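PDB 2QE6: DUF574 domain-containing protein from Thermobifida fusca, which binds S-adenosylmethionine and is probably a methyltransferase that uses it as methyl donor, its substrate being unknown. Local coordinates for residues Trp11-Arg25 with Tyr109-Arg121. The protein carries 1 engineered substitution. Numbering follows the deposited sequence. Where two conformers were deposited one is given.
Sequences WPPPGLDFSKPTIAR and YVDIDPMVLTHGR. With SAM (S-adenosylmethionine), chain F.
Arg-25 and Asp-113 form a salt bridge between the N-terminal segment and the start of helix 114-124. Arg-25 NH2 donates to Asp-113 OD1 at 2.9 Å, on the syn side but tilted out of the carboxylate plane, and NE adds a weak bond to OD2. The guanidinium and carboxylate planes are turned 45° apart. Thr-22 OG1 also donates to Asp-113 OD2, at 2.7 Å and from above the carboxylate plane. CE of Met-115, a selenomethionine, lies over one guanidinium face toward its rim, and Thr-22 CG2 sits over the centre of the opposite face. The bend at chi3 (-75°) of Met-115 brings CE there and also within 3.5 Å of Pro-12 CB. Leu-16 CD1 packs on Met-115 CB. Farther along the helix, Trp-11 turns its edge to the face of His-119, with ring centroids 5.0 Å apart. Trp-11 NE1 hydrogen-bonds to Asp-35.

A second shell sets these groups. Arg-25 NH1 donates to Leu-16 O at 3.1 Å. Asp-113 OD1 also N-caps its helix through Met-115 N, and Thr-22 OG1 caps helix 23-30 through Arg-25 N. A methionine in place of Arg-25 would probably leave the Asp-113 carboxylate without its countercharge and Leu-16 O without this donor.

Asp-111 OD1 accepts from Asp-113 N in an Asx turn, while its carboxylate binds both ribose hydroxyls of S-adenosylmethionine. An acidic residue ending the second strand and gripping the ribose is a hallmark of Rossmann-fold methyltransferases.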
# COMPACT_ATOMS: atom_id res chain seq x y z
N TRP A 11 10.05 16.35 -16.95
CA TRP A 11 9.29 15.45 -16.04
C TRP A 11 8.04 14.82 -16.67
O TRP A 11 7.30 15.51 -17.33
CB TRP A 11 8.84 16.19 -14.76
CG TRP A 11 8.40 15.18 -13.73
CD1 TRP A 11 7.13 14.70 -13.51
CD2 TRP A 11 9.26 14.44 -12.87
NE1 TRP A 11 7.15 13.71 -12.55
CE2 TRP A 11 8.45 13.53 -12.14
CE3 TRP A 11 10.65 14.45 -12.67
CZ2 TRP A 11 8.99 12.64 -11.19
CZ3 TRP A 11 11.18 13.57 -11.71
CH2 TRP A 11 10.35 12.68 -11.00
N PRO A 12 7.78 13.52 -16.45
CA PRO A 12 8.61 12.51 -15.78
C PRO A 12 9.91 12.32 -16.54
O PRO A 12 9.99 12.71 -17.72
CB PRO A 12 7.75 11.24 -15.82
CG PRO A 12 6.38 11.67 -16.14
CD PRO A 12 6.50 12.96 -16.89
N PRO A 13 10.95 11.76 -15.88
CA PRO A 13 12.27 11.78 -16.53
C PRO A 13 12.26 10.85 -17.75
O PRO A 13 11.95 9.67 -17.60
CB PRO A 13 13.24 11.27 -15.45
CG PRO A 13 12.44 11.25 -14.16
CD PRO A 13 11.00 11.12 -14.55
N PRO A 14 12.58 11.39 -18.94
CA PRO A 14 12.51 10.60 -20.18
C PRO A 14 13.37 9.33 -20.14
O PRO A 14 12.99 8.33 -20.74
CB PRO A 14 13.02 11.57 -21.25
CG PRO A 14 12.94 12.91 -20.65
CD PRO A 14 13.06 12.76 -19.18
N GLY A 15 14.49 9.36 -19.41
CA GLY A 15 15.33 8.17 -19.24
C GLY A 15 14.66 6.98 -18.55
O GLY A 15 15.20 5.88 -18.55
N LEU A 16 13.49 7.19 -17.93
CA LEU A 16 12.75 6.11 -17.24
C LEU A 16 11.60 5.55 -18.09
O LEU A 16 10.95 4.58 -17.70
CB LEU A 16 12.20 6.60 -15.89
CG LEU A 16 13.19 7.00 -14.77
CD1 LEU A 16 12.46 7.54 -13.52
CD2 LEU A 16 14.07 5.83 -14.39
N ASP A 17 11.36 6.16 -19.26
CA ASP A 17 10.31 5.73 -20.21
C ASP A 17 10.86 4.65 -21.16
O ASP A 17 11.58 4.98 -22.13
CB ASP A 17 9.82 6.94 -21.03
CG ASP A 17 8.62 6.62 -21.94
OD1 ASP A 17 8.15 5.46 -21.96
OD2 ASP A 17 8.15 7.56 -22.64
N PHE A 18 10.51 3.39 -20.91
CA PHE A 18 10.82 2.30 -21.86
C PHE A 18 9.59 1.85 -22.64
O PHE A 18 9.53 0.71 -23.12
CB PHE A 18 11.45 1.12 -21.11
CG PHE A 18 12.68 1.50 -20.36
CD1 PHE A 18 12.60 2.01 -19.07
CD2 PHE A 18 13.93 1.41 -20.97
CE1 PHE A 18 13.74 2.39 -18.39
CE2 PHE A 18 15.08 1.79 -20.29
CZ PHE A 18 14.98 2.29 -18.99
N SER A 19 8.60 2.74 -22.75
CA SER A 19 7.33 2.44 -23.39
C SER A 19 6.73 1.17 -22.80
O SER A 19 6.18 0.34 -23.52
CB SER A 19 7.54 2.28 -24.91
OG SER A 19 8.32 3.34 -25.44
N LYS A 20 6.88 1.00 -21.49
CA LYS A 20 6.35 -0.15 -20.75
C LYS A 20 5.64 0.43 -19.52
O LYS A 20 6.20 1.30 -18.84
CB LYS A 20 7.49 -1.12 -20.29
CG LYS A 20 8.11 -2.02 -21.39
N PRO A 21 4.42 -0.04 -19.21
CA PRO A 21 3.82 0.51 -17.98
C PRO A 21 4.48 -0.02 -16.73
O PRO A 21 5.05 -1.10 -16.76
CB PRO A 21 2.37 0.03 -18.05
CG PRO A 21 2.41 -1.22 -18.84
CD PRO A 21 3.53 -0.99 -19.89
N THR A 22 4.37 0.71 -15.63
CA THR A 22 4.74 0.17 -14.31
C THR A 22 3.53 0.28 -13.37
O THR A 22 2.64 1.11 -13.57
CB THR A 22 5.91 0.90 -13.67
OG1 THR A 22 5.43 2.10 -13.06
CG2 THR A 22 7.01 1.26 -14.70
N ILE A 23 3.55 -0.52 -12.30
CA ILE A 23 2.48 -0.51 -11.29
C ILE A 23 2.31 0.85 -10.67
O ILE A 23 1.19 1.37 -10.62
CB ILE A 23 2.68 -1.59 -10.19
CG1 ILE A 23 2.63 -3.02 -10.80
CG2 ILE A 23 1.55 -1.44 -9.16
CD1 ILE A 23 3.29 -4.20 -9.92
N ALA A 24 3.40 1.44 -10.22
CA ALA A 24 3.30 2.74 -9.57
C ALA A 24 2.69 3.80 -10.47
O ALA A 24 1.84 4.57 -10.03
CB ALA A 24 4.69 3.22 -9.07
N ARG A 25 3.13 3.84 -11.73
CA ARG A 25 2.69 4.85 -12.68
C ARG A 25 1.27 4.68 -13.14
O ARG A 25 0.55 5.67 -13.31
CB ARG A 25 3.63 4.89 -13.88
CG ARG A 25 5.02 5.32 -13.50
CD ARG A 25 6.02 4.97 -14.59
NE ARG A 25 7.36 4.75 -14.04
CZ ARG A 25 8.42 4.40 -14.77
NH1 ARG A 25 8.30 4.21 -16.08
NH2 ARG A 25 9.60 4.25 -14.17
N TYR A 109 9.81 4.83 3.28
CA TYR A 109 9.09 4.34 2.12
C TYR A 109 9.98 3.45 1.25
O TYR A 109 11.14 3.73 1.06
CB TYR A 109 8.61 5.49 1.24
CG TYR A 109 7.63 6.50 1.81
CD1 TYR A 109 6.27 6.25 1.89
CD2 TYR A 109 8.06 7.77 2.17
CE1 TYR A 109 5.35 7.24 2.35
CE2 TYR A 109 7.17 8.75 2.60
CZ TYR A 109 5.81 8.48 2.69
OH TYR A 109 4.98 9.52 3.13
N VAL A 110 9.40 2.41 0.67
CA VAL A 110 10.14 1.48 -0.18
C VAL A 110 9.29 1.23 -1.42
O VAL A 110 8.09 0.95 -1.29
CB VAL A 110 10.40 0.14 0.56
CG1 VAL A 110 11.20 -0.84 -0.32
CG2 VAL A 110 11.13 0.43 1.89
N ASP A 111 9.88 1.38 -2.60
CA ASP A 111 9.22 1.04 -3.84
C ASP A 111 10.22 0.52 -4.84
O ASP A 111 11.36 0.87 -4.81
CB ASP A 111 8.41 2.21 -4.41
CG ASP A 111 7.23 1.74 -5.30
OD1 ASP A 111 7.44 1.37 -6.46
OD2 ASP A 111 6.08 1.74 -4.84
N ILE A 112 9.76 -0.33 -5.73
CA ILE A 112 10.59 -0.91 -6.78
C ILE A 112 10.77 0.03 -7.99
O ILE A 112 11.77 -0.02 -8.68
CB ILE A 112 10.02 -2.29 -7.23
CG1 ILE A 112 10.98 -3.02 -8.19
CG2 ILE A 112 8.62 -2.13 -7.85
CD1 ILE A 112 12.34 -3.27 -7.61
N ASP A 113 9.79 0.90 -8.23
CA ASP A 113 9.86 1.87 -9.32
C ASP A 113 10.85 2.95 -8.94
O ASP A 113 10.59 3.67 -8.03
CB ASP A 113 8.46 2.50 -9.57
CG ASP A 113 8.37 3.25 -10.89
OD1 ASP A 113 9.44 3.75 -11.34
OD2 ASP A 113 7.24 3.38 -11.46
N PRO A 114 11.95 3.11 -9.69
CA PRO A 114 12.89 4.18 -9.44
C PRO A 114 12.32 5.59 -9.51
O PRO A 114 12.91 6.50 -8.95
CB PRO A 114 13.93 4.00 -10.54
CG PRO A 114 13.43 2.99 -11.45
CD PRO A 114 12.37 2.23 -10.80
N MSE A 115 11.20 5.79 -10.21
CA MSE A 115 10.57 7.09 -10.21
C MSE A 115 10.13 7.55 -8.81
O MSE A 115 10.10 8.75 -8.56
CB MSE A 115 9.38 7.17 -11.18
CG MSE A 115 9.02 8.64 -11.49
SE MSE A 115 7.49 8.70 -12.65
CE MSE A 115 8.44 8.15 -14.26
N VAL A 116 9.80 6.62 -7.93
CA VAL A 116 9.38 6.93 -6.55
C VAL A 116 10.55 7.57 -5.80
O VAL A 116 10.44 8.68 -5.21
CB VAL A 116 8.83 5.65 -5.81
CG1 VAL A 116 8.52 5.92 -4.33
CG2 VAL A 116 7.59 5.12 -6.51
N LEU A 117 11.71 6.94 -5.90
CA LEU A 117 12.93 7.53 -5.33
C LEU A 117 13.28 8.86 -5.99
O LEU A 117 13.65 9.82 -5.31
CB LEU A 117 14.12 6.58 -5.44
CG LEU A 117 15.48 7.06 -4.91
CD1 LEU A 117 15.40 7.70 -3.49
CD2 LEU A 117 16.52 5.92 -4.96
N THR A 118 13.17 8.93 -7.31
CA THR A 118 13.54 10.15 -7.99
C THR A 118 12.66 11.34 -7.61
O THR A 118 13.16 12.44 -7.42
CB THR A 118 13.58 9.96 -9.52
OG1 THR A 118 14.38 8.82 -9.81
CG2 THR A 118 14.20 11.19 -10.19
N HIS A 119 11.36 11.12 -7.50
CA HIS A 119 10.45 12.21 -7.14
C HIS A 119 10.63 12.57 -5.66
O HIS A 119 10.72 13.77 -5.29
CB HIS A 119 8.98 11.79 -7.42
CG HIS A 119 8.03 12.95 -7.49
ND1 HIS A 119 6.85 12.91 -8.20
CD2 HIS A 119 8.12 14.22 -6.99
CE1 HIS A 119 6.24 14.07 -8.10
NE2 HIS A 119 6.99 14.89 -7.38
N GLY A 120 10.73 11.52 -4.84
CA GLY A 120 10.68 11.62 -3.39
C GLY A 120 11.92 12.21 -2.77
O GLY A 120 11.82 12.94 -1.78
N ARG A 121 13.09 11.87 -3.34
CA ARG A 121 14.38 12.22 -2.77
C ARG A 121 14.39 13.72 -2.65
O ARG A 121 14.76 14.25 -1.61
CB ARG A 121 15.54 11.73 -3.66
N SAM F . 0.84 1.58 -1.36
CA SAM F . 0.25 2.63 -2.29
C SAM F . -1.23 2.75 -2.04
O SAM F . -1.82 3.80 -2.27
OXT SAM F . -1.87 1.77 -1.62
CB SAM F . 0.42 2.37 -3.80
CG SAM F . -0.29 1.13 -4.36
SD SAM F . 0.08 0.71 -6.09
CE SAM F . 1.20 2.10 -6.39
C5' SAM F . 1.32 -0.55 -5.73
C4' SAM F . 2.78 -0.17 -5.46
O4' SAM F . 3.49 -1.32 -4.98
C3' SAM F . 3.55 0.30 -6.71
O3' SAM F . 4.19 1.54 -6.48
C2' SAM F . 4.55 -0.80 -7.04
O2' SAM F . 5.71 -0.37 -7.75
C1' SAM F . 4.77 -1.37 -5.64
N9 SAM F . 5.25 -2.75 -5.72
C8 SAM F . 4.61 -3.87 -6.25
N7 SAM F . 5.44 -4.94 -6.10
C5 SAM F . 6.58 -4.50 -5.47
C6 SAM F . 7.73 -5.18 -5.05
N6 SAM F . 7.85 -6.52 -5.29
N1 SAM F . 8.71 -4.44 -4.42
C2 SAM F . 8.58 -3.05 -4.19
N3 SAM F . 7.44 -2.38 -4.61
C4 SAM F . 6.46 -3.12 -5.23